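Local coordinates for CdnC (Chryseobacterium gregarium DSM 19109, PDB 7MGV), which uses ATP to close omega-ester macrocycles on a ribosomally made precursor peptide, probably by activating side-chain carboxylates as acyl phosphates, at residues Asp88-Arg96 with Ile131-Tyr142; Phe177-Met188 with Pro223-Glu231. One frame throughout, in Å; residues are numbered along the deposited sequence.

In the fold
The chain passes first through its pre-ATP-grasp domain, then through a sheet that forms one side of the ADP site. Contact 1 closes the first loop: strand 91-94 leads through helix 110-130 into strand 134-136, which returns beside it and extends the parallel sheet begun by strands 22-28 and 48-54. Contact 2 opens only after contact 1 has closed, so the two lie in series and neither nest nor cross. It ties helix 171-181 and strand 184-187 to strand 224-228 after an excursion that includes strands 193-196 and 199-207. The centres of the contacts are about 37 Å apart, on opposite sides of the chain's centre, and both reach the second subunit.

Contact 1 of 2, residues Asp88-Arg96 with Ile131-Tyr142; sequences DISTVWYRR and IDAYSLGKPSVY
Strands 91-94 and 134-136 form the parallel pair of a beta-alpha-beta crossover, with V92 beside S135 in the Rossmann-like sheet of the pre-ATP-grasp domain. V92 N donates to Y134 O at 3.0 Å, and V92 O accepts from L136 N. The last rung is less regular: Y94 N reaches L136 O at 3.1 Å from above the carbonyl plane, with an angle of only 138° at the hydrogen.

Where this ladder ends, Y142 takes over from the first turn of helix 139-145. Its OH donates to Y94 O at 2.6 Å, the acceptor lying at the ring edge and in the ring plane. The edge of Y142 also turns toward the face of Y94 in an offset edge-to-face pair, with centroids 5.3 Å apart and planes at 64°. R96 lies across one face of Y142. Its CB stands 4.1 Å from the Y142 ring centroid, and because CG is anti to the backbone N (chi1 -172°) the extended chain runs back along the tyrosine until the guanidinium lies over Y142 CB, with NH1 in a salt bridge to D146. A valine in place of Y142 would probably leave the Y94 carbonyl without its hydroxyl donor and the R96 chain without the ring it lies against.

On the W93 side of the sheet, L136 CD2 makes a CH-pi contact 4.1 Å from the centroid of the W93 five-membered ring. On the V92 side, I131 CG2 touches I89 CD1 and V92 CG1, each at 3.9 Å.

Helix 332-341 packs against W93 and L136 through L341, while F125 and L128 of helix 110-130, the crossover helix, meet Y94. Strand 22-28 adjoins strand 91-94 and bonds to W93 through the backbones of L25 and I27.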
loop_
_atom_site.group_PDB
_atom_site.type_symbol
_atom_site.label_atom_id
_atom_site.label_comp_id
_atom_site.label_asym_id
_atom_site.label_seq_id
_atom_site.Cartn_x
_atom_site.Cartn_y
_atom_site.Cartn_z
ATOM N N ASP A 88 7.767 10.001 -21.400
ATOM C CA ASP A 88 7.224 11.297 -21.786
ATOM C C ASP A 88 5.701 11.271 -21.879
ATOM O O ASP A 88 5.106 12.051 -22.624
ATOM C CB ASP A 88 7.828 11.759 -23.111
ATOM C CG ASP A 88 7.559 10.787 -24.242
ATOM O OD1 ASP A 88 7.338 9.590 -23.958
ATOM O OD2 ASP A 88 7.566 11.218 -25.414
ATOM N N ILE A 89 5.054 10.371 -21.133
ATOM C CA ILE A 89 3.598 10.342 -21.118
ATOM C C ILE A 89 3.070 11.607 -20.454
ATOM O O ILE A 89 3.696 12.173 -19.546
ATOM C CB ILE A 89 3.075 9.083 -20.402
ATOM C CG1 ILE A 89 3.660 8.983 -18.991
ATOM C CG2 ILE A 89 3.385 7.833 -21.214
ATOM C CD1 ILE A 89 2.954 7.976 -18.108
ATOM N N SER A 90 1.903 12.065 -20.912
ATOM C CA SER A 90 1.304 13.257 -20.324
ATOM C C SER A 90 0.601 12.935 -19.012
ATOM O O SER A 90 0.770 13.659 -18.024
ATOM C CB SER A 90 0.333 13.904 -21.313
ATOM O OG SER A 90 -0.706 13.011 -21.673
ATOM N N THR A 91 -0.194 11.867 -18.984
ATOM C CA THR A 91 -0.809 11.370 -17.761
ATOM C C THR A 91 -0.804 9.850 -17.784
ATOM O O THR A 91 -0.517 9.220 -18.805
ATOM C CB THR A 91 -2.252 11.864 -17.577
ATOM O OG1 THR A 91 -3.099 11.246 -18.552
ATOM C CG2 THR A 91 -2.344 13.375 -17.700
ATOM N N VAL A 92 -1.130 9.263 -16.636
ATOM C CA VAL A 92 -1.341 7.828 -16.510
ATOM C C VAL A 92 -2.682 7.607 -15.825
ATOM O O VAL A 92 -3.068 8.372 -14.934
ATOM C CB VAL A 92 -0.196 7.142 -15.731
ATOM C CG1 VAL A 92 -0.110 7.671 -14.305
ATOM C CG2 VAL A 92 -0.371 5.629 -15.735
ATOM N N TRP A 93 -3.408 6.583 -16.264
ATOM C CA TRP A 93 -4.648 6.159 -15.619
ATOM C C TRP A 93 -4.454 4.715 -15.176
ATOM O O TRP A 93 -4.516 3.792 -15.995
ATOM C CB TRP A 93 -5.848 6.301 -16.549
ATOM C CG TRP A 93 -7.136 5.867 -15.911
ATOM C CD1 TRP A 93 -7.414 5.824 -14.575
ATOM C CD2 TRP A 93 -8.318 5.409 -16.579
ATOM N NE1 TRP A 93 -8.693 5.370 -14.370
ATOM C CE2 TRP A 93 -9.270 5.109 -15.584
ATOM C CE3 TRP A 93 -8.664 5.224 -17.922
ATOM C CZ2 TRP A 93 -10.545 4.635 -15.889
ATOM C CZ3 TRP A 93 -9.929 4.753 -18.222
ATOM C CH2 TRP A 93 -10.854 4.464 -17.209
ATOM N N TYR A 94 -4.215 4.521 -13.884
ATOM C CA TYR A 94 -3.991 3.196 -13.316
ATOM C C TYR A 94 -5.308 2.701 -12.730
ATOM O O TYR A 94 -5.694 3.085 -11.623
ATOM C CB TYR A 94 -2.885 3.237 -12.266
ATOM C CG TYR A 94 -2.724 1.956 -11.476
ATOM C CD1 TYR A 94 -2.842 0.714 -12.088
ATOM C CD2 TYR A 94 -2.448 1.990 -10.115
ATOM C CE1 TYR A 94 -2.696 -0.455 -11.366
ATOM C CE2 TYR A 94 -2.301 0.827 -9.387
ATOM C CZ TYR A 94 -2.425 -0.393 -10.015
ATOM O OH TYR A 94 -2.278 -1.552 -9.292
ATOM N N ARG A 95 -6.004 1.855 -13.484
ATOM C CA ARG A 95 -7.110 1.088 -12.935
ATOM C C ARG A 95 -6.536 -0.080 -12.147
ATOM O O ARG A 95 -5.734 -0.856 -12.679
ATOM C CB ARG A 95 -8.032 0.599 -14.050
ATOM C CG ARG A 95 -8.370 1.669 -15.077
ATOM C CD ARG A 95 -9.510 1.237 -15.982
ATOM N NE ARG A 95 -10.434 0.328 -15.310
ATOM C CZ ARG A 95 -11.756 0.465 -15.322
ATOM N NH1 ARG A 95 -12.314 1.476 -15.973
ATOM N NH2 ARG A 95 -12.520 -0.410 -14.683
ATOM N N ARG A 96 -6.937 -0.195 -10.878
ATOM C CA ARG A 96 -6.253 -1.082 -9.943
ATOM C C ARG A 96 -6.168 -2.506 -10.474
ATOM O O ARG A 96 -7.159 -3.072 -10.946
ATOM C CB ARG A 96 -6.958 -1.073 -8.585
ATOM C CG ARG A 96 -6.176 -1.820 -7.514
ATOM C CD ARG A 96 -6.728 -1.591 -6.120
ATOM N NE ARG A 96 -5.707 -1.840 -5.106
ATOM C CZ ARG A 96 -5.918 -1.768 -3.796
ATOM N NH1 ARG A 96 -7.121 -1.461 -3.332
ATOM N NH2 ARG A 96 -4.925 -2.010 -2.950
ATOM N N ILE A 131 6.028 7.281 -11.818
ATOM C CA ILE A 131 5.512 8.217 -12.810
ATOM C C ILE A 131 5.224 9.550 -12.134
ATOM O O ILE A 131 4.414 9.628 -11.202
ATOM C CB ILE A 131 4.261 7.650 -13.488
ATOM C CG1 ILE A 131 4.612 6.398 -14.297
ATOM C CG2 ILE A 131 3.614 8.697 -14.379
ATOM C CD1 ILE A 131 3.411 5.727 -14.932
ATOM N N ASP A 132 5.893 10.608 -12.594
ATOM C CA ASP A 132 5.699 11.937 -12.033
ATOM C C ASP A 132 4.696 12.776 -12.815
ATOM O O ASP A 132 4.312 13.851 -12.343
ATOM C CB ASP A 132 7.036 12.686 -11.942
ATOM C CG ASP A 132 7.724 12.834 -13.286
ATOM O OD1 ASP A 132 7.228 12.273 -14.285
ATOM O OD2 ASP A 132 8.768 13.517 -13.337
ATOM N N ALA A 133 4.267 12.317 -13.987
ATOM C CA ALA A 133 3.157 12.961 -14.668
ATOM C C ALA A 133 1.872 12.755 -13.873
ATOM O O ALA A 133 1.794 11.901 -12.984
ATOM C CB ALA A 133 3.004 12.411 -16.086
ATOM N N TYR A 134 0.860 13.563 -14.192
ATOM C CA TYR A 134 -0.422 13.470 -13.503
ATOM C C TYR A 134 -0.947 12.040 -13.539
ATOM O O TYR A 134 -0.883 11.364 -14.569
ATOM C CB TYR A 134 -1.440 14.421 -14.136
ATOM C CG TYR A 134 -2.849 14.201 -13.635
ATOM C CD1 TYR A 134 -3.271 14.748 -12.430
ATOM C CD2 TYR A 134 -3.753 13.437 -14.361
ATOM C CE1 TYR A 134 -4.557 14.544 -11.965
ATOM C CE2 TYR A 134 -5.037 13.226 -13.905
ATOM C CZ TYR A 134 -5.434 13.781 -12.708
ATOM O OH TYR A 134 -6.714 13.569 -12.260
ATOM N N SER A 135 -1.463 11.577 -12.402
ATOM C CA SER A 135 -1.873 10.189 -12.243
ATOM C C SER A 135 -3.308 10.126 -11.747
ATOM O O SER A 135 -3.669 10.813 -10.786
ATOM C CB SER A 135 -0.948 9.451 -11.269
ATOM O OG SER A 135 -1.171 9.874 -9.936
ATOM N N LEU A 136 -4.123 9.307 -12.411
ATOM C CA LEU A 136 -5.454 8.959 -11.916
ATOM C C LEU A 136 -5.363 7.543 -11.356
ATOM O O LEU A 136 -5.661 6.553 -12.023
ATOM C CB LEU A 136 -6.500 9.079 -13.021
ATOM C CG LEU A 136 -7.954 8.944 -12.571
ATOM C CD1 LEU A 136 -8.260 9.880 -11.410
ATOM C CD2 LEU A 136 -8.898 9.201 -13.734
ATOM N N GLY A 137 -4.929 7.461 -10.102
ATOM C CA GLY A 137 -4.698 6.180 -9.467
ATOM C C GLY A 137 -3.225 5.866 -9.322
ATOM O O GLY A 137 -2.451 6.038 -10.268
ATOM N N LYS A 138 -2.822 5.413 -8.136
ATOM C CA LYS A 138 -1.448 5.016 -7.866
ATOM C C LYS A 138 -1.466 3.979 -6.756
ATOM O O LYS A 138 -2.381 3.984 -5.924
ATOM C CB LYS A 138 -0.574 6.218 -7.472
ATOM C CG LYS A 138 0.295 6.731 -8.613
ATOM C CD LYS A 138 1.176 7.889 -8.185
ATOM C CE LYS A 138 2.082 8.328 -9.326
ATOM N NZ LYS A 138 3.008 9.422 -8.922
ATOM N N PRO A 139 -0.484 3.070 -6.724
ATOM C CA PRO A 139 -0.532 1.976 -5.735
ATOM C C PRO A 139 -0.615 2.445 -4.292
ATOM O O PRO A 139 -1.405 1.890 -3.519
ATOM C CB PRO A 139 0.769 1.209 -6.007
ATOM C CG PRO A 139 1.083 1.500 -7.433
ATOM C CD PRO A 139 0.637 2.913 -7.668
ATOM N N SER A 140 0.176 3.445 -3.901
ATOM C CA SER A 140 0.127 3.917 -2.519
ATOM C C SER A 140 -1.215 4.564 -2.203
ATOM O O SER A 140 -1.728 4.433 -1.084
ATOM C CB SER A 140 1.269 4.893 -2.252
ATOM O OG SER A 140 1.122 6.069 -3.029
ATOM N N VAL A 141 -1.806 5.257 -3.176
ATOM C CA VAL A 141 -3.112 5.872 -2.957
ATOM C C VAL A 141 -4.185 4.804 -2.777
ATOM O O VAL A 141 -5.028 4.893 -1.872
ATOM C CB VAL A 141 -3.448 6.825 -4.117
ATOM C CG1 VAL A 141 -4.834 7.394 -3.941
ATOM C CG2 VAL A 141 -2.413 7.937 -4.203
ATOM N N TYR A 142 -4.174 3.780 -3.635
ATOM C CA TYR A 142 -5.117 2.677 -3.484
ATOM C C TYR A 142 -4.916 1.962 -2.155
ATOM O O TYR A 142 -5.883 1.526 -1.521
ATOM C CB TYR A 142 -4.968 1.698 -4.648
ATOM C CG TYR A 142 -5.538 2.207 -5.953
ATOM C CD1 TYR A 142 -6.750 2.882 -5.987
ATOM C CD2 TYR A 142 -4.862 2.014 -7.152
ATOM C CE1 TYR A 142 -7.277 3.348 -7.179
ATOM C CE2 TYR A 142 -5.380 2.478 -8.347
ATOM C CZ TYR A 142 -6.588 3.144 -8.355
ATOM O OH TYR A 142 -7.105 3.608 -9.541
#

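Contact 2 of 2, residues Phe177-Met188 with Pro223-Glu231; sequences FIVKHRDVVAKM and PMQFQKKIE. With ADP (adenosine-5'-diphosphate), chain F.
One carbonyl oxygen, OE1 of Q227, takes two donors at once: K187 NZ at 2.6 Å and the adenine N6 of ADP at 2.9 Å. The pair belongs to the antiparallel nucleotide-binding sheet of the ATP-grasp fold, where K187 faces Q225 in a hydrogen-bonded pair and Q227 faces V185 in the next such pair, beyond A186 and F226. The lysine comes from above the amide plane; with its CG between the backbone N and the carbonyl carbon (chi1 49°) and the chain extended beyond, NZ also reaches ADP N7 at 3.0 Å. A water accepting from both K187 NZ and Q227 NE2 closes the group.

ADP N6 has a second acceptor in K228 O at 2.9 Å, and I230 N donates to ADP N1 at 2.7 Å, both from the backbone. Together these bonds recognise N1, N6 and N7, a pattern that suits adenine. K229, between these two residues, has its own N fixed to D183 O at 2.7 Å, in a nearly straight bond that extends the strand pairing, while its CG and V185 CG2 pack near the purine. T205 and E235 add further bonds to the nucleotide.

Away from ADP, F226 packs against helix 171-181. Its CB meets F177 CE1 at 4.0 Å, an oblique crossing, while V184 CG1 comes to the edge of the F226 ring, and I178 CD1 rests against F226 CE2 at 3.8 Å.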
loop_
_atom_site.group_PDB
_atom_site.type_symbol
_atom_site.label_atom_id
_atom_site.label_comp_id
_atom_site.label_asym_id
_atom_site.label_seq_id
_atom_site.Cartn_x
_atom_site.Cartn_y
_atom_site.Cartn_z
ATOM N N PHE A 177 -22.278 -3.608 21.826
ATOM C CA PHE A 177 -22.701 -2.761 20.713
ATOM C C PHE A 177 -24.019 -3.243 20.116
ATOM O O PHE A 177 -24.910 -2.436 19.818
ATOM C CB PHE A 177 -21.598 -2.734 19.651
ATOM C CG PHE A 177 -21.912 -1.882 18.456
ATOM C CD1 PHE A 177 -22.532 -2.425 17.340
ATOM C CD2 PHE A 177 -21.568 -0.541 18.437
ATOM C CE1 PHE A 177 -22.816 -1.642 16.237
ATOM C CE2 PHE A 177 -21.847 0.247 17.336
ATOM C CZ PHE A 177 -22.471 -0.306 16.234
ATOM N N ILE A 178 -24.164 -4.560 19.947
ATOM C CA ILE A 178 -25.358 -5.109 19.312
ATOM C C ILE A 178 -26.577 -4.926 20.207
ATOM O O ILE A 178 -27.651 -4.534 19.737
ATOM C CB ILE A 178 -25.141 -6.589 18.947
ATOM C CG1 ILE A 178 -24.079 -6.720 17.853
ATOM C CG2 ILE A 178 -26.442 -7.218 18.483
ATOM C CD1 ILE A 178 -23.413 -8.078 17.807
ATOM N N VAL A 179 -26.442 -5.204 21.506
ATOM C CA VAL A 179 -27.584 -5.012 22.399
ATOM C C VAL A 179 -27.906 -3.532 22.548
ATOM O O VAL A 179 -29.059 -3.169 22.812
ATOM C CB VAL A 179 -27.350 -5.681 23.770
ATOM C CG1 VAL A 179 -26.940 -7.135 23.597
ATOM C CG2 VAL A 179 -26.314 -4.917 24.584
ATOM N N LYS A 180 -26.917 -2.653 22.371
ATOM C CA LYS A 180 -27.200 -1.226 22.444
ATOM C C LYS A 180 -27.989 -0.761 21.224
ATOM O O LYS A 180 -29.025 -0.103 21.358
ATOM C CB LYS A 180 -25.897 -0.439 22.582
ATOM C CG LYS A 180 -26.084 1.062 22.717
ATOM C CD LYS A 180 -24.743 1.779 22.759
ATOM C CE LYS A 180 -24.905 3.279 22.559
ATOM N NZ LYS A 180 -25.597 3.927 23.706
ATOM N N HIS A 181 -27.533 -1.113 20.023
ATOM C CA HIS A 181 -28.153 -0.566 18.823
ATOM C C HIS A 181 -29.276 -1.435 18.268
ATOM O O HIS A 181 -30.078 -0.942 17.466
ATOM C CB HIS A 181 -27.077 -0.316 17.764
ATOM C CG HIS A 181 -26.044 0.677 18.200
ATOM N ND1 HIS A 181 -26.205 2.036 18.041
ATOM C CD2 HIS A 181 -24.853 0.509 18.824
ATOM C CE1 HIS A 181 -25.151 2.663 18.533
ATOM N NE2 HIS A 181 -24.315 1.759 19.013
ATOM N N ARG A 182 -29.325 -2.716 18.639
ATOM C CA ARG A 182 -30.506 -3.568 18.509
ATOM C C ARG A 182 -30.820 -3.952 17.066
ATOM O O ARG A 182 -31.574 -4.901 16.820
ATOM C CB ARG A 182 -31.713 -2.862 19.148
ATOM C CG ARG A 182 -33.069 -3.517 18.919
ATOM C CD ARG A 182 -34.083 -2.524 18.364
ATOM N NE ARG A 182 -34.599 -1.623 19.393
ATOM C CZ ARG A 182 -34.390 -0.310 19.415
ATOM N NH1 ARG A 182 -33.673 0.270 18.460
ATOM N NH2 ARG A 182 -34.899 0.428 20.392
ATOM N N ASP A 183 -30.193 -3.285 16.101
ATOM C CA ASP A 183 -30.400 -3.624 14.691
ATOM C C ASP A 183 -29.060 -3.408 13.995
ATOM O O ASP A 183 -28.759 -2.309 13.520
ATOM C CB ASP A 183 -31.510 -2.794 14.064
ATOM C CG ASP A 183 -32.856 -3.490 14.113
ATOM O OD1 ASP A 183 -32.920 -4.686 13.762
ATOM O OD2 ASP A 183 -33.849 -2.844 14.511
ATOM N N VAL A 184 -28.265 -4.471 13.932
ATOM C CA VAL A 184 -26.870 -4.380 13.530
ATOM C C VAL A 184 -26.622 -5.339 12.377
ATOM O O VAL A 184 -27.008 -6.510 12.440
ATOM C CB VAL A 184 -25.920 -4.689 14.703
ATOM C CG1 VAL A 184 -24.471 -4.565 14.264
ATOM C CG2 VAL A 184 -26.210 -3.764 15.875
ATOM N N VAL A 185 -25.984 -4.840 11.335
ATOM C CA VAL A 185 -25.449 -5.667 10.265
ATOM C C VAL A 185 -23.973 -5.897 10.549
ATOM O O VAL A 185 -23.313 -5.101 11.234
ATOM C CB VAL A 185 -25.659 -5.021 8.878
ATOM C CG1 VAL A 185 -27.127 -4.678 8.670
ATOM C CG2 VAL A 185 -24.793 -3.780 8.728
ATOM N N ALA A 186 -23.452 -7.004 10.035
ATOM C CA ALA A 186 -22.046 -7.347 10.172
ATOM C C ALA A 186 -21.463 -7.570 8.788
ATOM O O ALA A 186 -22.021 -8.334 7.992
ATOM C CB ALA A 186 -21.858 -8.592 11.040
ATOM N N LYS A 187 -20.352 -6.902 8.499
ATOM C CA LYS A 187 -19.689 -7.062 7.217
ATOM C C LYS A 187 -18.190 -7.219 7.424
ATOM O O LYS A 187 -17.623 -6.770 8.427
ATOM C CB LYS A 187 -19.982 -5.881 6.273
ATOM C CG LYS A 187 -19.793 -4.504 6.886
ATOM C CD LYS A 187 -20.378 -3.424 5.982
ATOM C CE LYS A 187 -20.094 -2.028 6.519
ATOM N NZ LYS A 187 -20.958 -0.996 5.878
ATOM N N MET A 188 -17.563 -7.903 6.475
ATOM C CA MET A 188 -16.115 -7.936 6.404
ATOM C C MET A 188 -15.612 -6.752 5.593
ATOM O O MET A 188 -16.316 -6.221 4.730
ATOM C CB MET A 188 -15.625 -9.239 5.769
ATOM C CG MET A 188 -16.474 -10.467 6.056
ATOM S SD MET A 188 -16.032 -11.850 4.976
ATOM C CE MET A 188 -14.360 -12.186 5.507
ATOM N N PRO A 223 -11.447 -10.321 13.144
ATOM C CA PRO A 223 -12.381 -9.232 13.452
ATOM C C PRO A 223 -13.504 -9.137 12.430
ATOM O O PRO A 223 -13.512 -9.792 11.387
ATOM C CB PRO A 223 -11.493 -7.987 13.416
ATOM C CG PRO A 223 -10.420 -8.342 12.454
ATOM C CD PRO A 223 -10.157 -9.812 12.652
ATOM N N MET A 224 -14.470 -8.283 12.761
ATOM C CA MET A 224 -15.605 -7.999 11.897
ATOM C C MET A 224 -16.020 -6.552 12.127
ATOM O O MET A 224 -15.716 -5.961 13.171
ATOM C CB MET A 224 -16.770 -8.964 12.167
ATOM C CG MET A 224 -17.932 -8.848 11.192
ATOM S SD MET A 224 -17.702 -9.834 9.703
ATOM C CE MET A 224 -18.992 -11.049 9.918
ATOM N N GLN A 225 -16.709 -5.978 11.134
ATOM C CA GLN A 225 -17.174 -4.598 11.177
ATOM C C GLN A 225 -18.684 -4.616 11.387
ATOM O O GLN A 225 -19.436 -5.002 10.487
ATOM C CB GLN A 225 -16.796 -3.880 9.885
ATOM C CG GLN A 225 -17.187 -2.419 9.813
ATOM C CD GLN A 225 -16.660 -1.751 8.556
ATOM O OE1 GLN A 225 -15.984 -2.381 7.742
ATOM N NE2 GLN A 225 -16.967 -0.470 8.392
ATOM N N PHE A 226 -19.125 -4.218 12.575
ATOM C CA PHE A 226 -20.538 -4.126 12.903
ATOM C C PHE A 226 -21.025 -2.699 12.699
ATOM O O PHE A 226 -20.296 -1.736 12.945
ATOM C CB PHE A 226 -20.791 -4.560 14.348
ATOM C CG PHE A 226 -20.424 -5.988 14.622
ATOM C CD1 PHE A 226 -19.123 -6.330 14.955
ATOM C CD2 PHE A 226 -21.377 -6.990 14.545
ATOM C CE1 PHE A 226 -18.781 -7.643 15.206
ATOM C CE2 PHE A 226 -21.039 -8.306 14.796
ATOM C CZ PHE A 226 -19.740 -8.632 15.127
ATOM N N GLN A 227 -22.269 -2.569 12.248
ATOM C CA GLN A 227 -22.822 -1.255 11.966
ATOM C C GLN A 227 -24.310 -1.248 12.271
ATOM O O GLN A 227 -25.004 -2.238 12.032
ATOM C CB GLN A 227 -22.593 -0.850 10.507
ATOM C CG GLN A 227 -21.460 0.134 10.308
ATOM C CD GLN A 227 -21.355 0.608 8.875
ATOM O OE1 GLN A 227 -22.076 0.130 7.997
ATOM N NE2 GLN A 227 -20.456 1.552 8.628
ATOM N N LYS A 228 -24.792 -0.126 12.797
ATOM C CA LYS A 228 -26.229 0.069 12.924
ATOM C C LYS A 228 -26.877 -0.031 11.550
ATOM O O LYS A 228 -26.400 0.567 10.581
ATOM C CB LYS A 228 -26.528 1.429 13.557
ATOM C CG LYS A 228 -28.003 1.804 13.556
ATOM C CD LYS A 228 -28.584 1.784 14.962
ATOM C CE LYS A 228 -30.089 1.995 14.943
ATOM N NZ LYS A 228 -30.793 0.857 14.289
ATOM N N LYS A 229 -27.952 -0.809 11.459
ATOM C CA LYS A 229 -28.636 -0.988 10.185
ATOM C C LYS A 229 -29.433 0.265 9.856
ATOM O O LYS A 229 -30.342 0.647 10.603
ATOM C CB LYS A 229 -29.553 -2.208 10.217
ATOM C CG LYS A 229 -30.182 -2.509 8.862
ATOM C CD LYS A 229 -31.141 -3.685 8.919
ATOM C CE LYS A 229 -32.585 -3.216 8.915
ATOM N NZ LYS A 229 -33.268 -3.557 7.638
ATOM N N ILE A 230 -29.090 0.904 8.744
ATOM C CA ILE A 230 -29.839 2.046 8.238
ATOM C C ILE A 230 -30.965 1.516 7.360
ATOM O O ILE A 230 -30.715 0.816 6.373
ATOM C CB ILE A 230 -28.932 3.005 7.451
ATOM C CG1 ILE A 230 -27.626 3.253 8.208
ATOM C CG2 ILE A 230 -29.650 4.318 7.182
ATOM C CD1 ILE A 230 -27.819 3.831 9.596
ATOM N N GLU A 231 -32.205 1.834 7.727
ATOM C CA GLU A 231 -33.342 1.476 6.889
ATOM C C GLU A 231 -33.256 2.229 5.568
ATOM O O GLU A 231 -33.014 3.439 5.547
ATOM C CB GLU A 231 -34.655 1.793 7.604
ATOM C CG GLU A 231 -35.727 0.726 7.436
ATOM C CD GLU A 231 -35.258 -0.649 7.876
ATOM O OE1 GLU A 231 -35.232 -0.908 9.098
ATOM O OE2 GLU A 231 -34.915 -1.472 7.001
HETATM P PB ADP F . -22.989 -6.237 -3.028
HETATM O O1B ADP F . -22.346 -4.970 -2.515
HETATM O O2B ADP F . -22.039 -7.163 -3.748
HETATM O O3B ADP F . -24.320 -6.025 -3.710
HETATM P PA ADP F . -22.605 -6.690 -0.311
HETATM O O1A ADP F . -21.142 -6.431 -0.588
HETATM O O2A ADP F . -23.030 -7.677 0.751
HETATM O O3A ADP F . -23.374 -7.029 -1.681
HETATM O "O5'" ADP F . -23.296 -5.277 0.008
HETATM C "C5'" ADP F . -23.458 -4.816 1.340
HETATM C "C4'" ADP F . -24.870 -4.258 1.444
HETATM O "O4'" ADP F . -25.172 -3.960 2.805
HETATM C "C3'" ADP F . -25.038 -2.983 0.635
HETATM O "O3'" ADP F . -26.007 -3.191 -0.397
HETATM C "C2'" ADP F . -25.550 -1.945 1.610
HETATM O "O2'" ADP F . -26.736 -1.332 1.102
HETATM C "C1'" ADP F . -25.850 -2.710 2.889
HETATM N N9 ADP F . -25.346 -1.960 4.059
HETATM C C8 ADP F . -24.061 -1.633 4.298
HETATM N N7 ADP F . -23.943 -0.941 5.458
HETATM C C5 ADP F . -25.180 -0.817 5.978
HETATM C C6 ADP F . -25.772 -0.201 7.185
HETATM N N6 ADP F . -24.998 0.440 8.094
HETATM N N1 ADP F . -27.111 -0.301 7.345
HETATM C C2 ADP F . -27.893 -0.935 6.451
HETATM N N3 ADP F . -27.424 -1.517 5.335
HETATM C C4 ADP F . -26.100 -1.488 5.049
HETATM O O HOH W 1 -19.211 1.380 6.024
#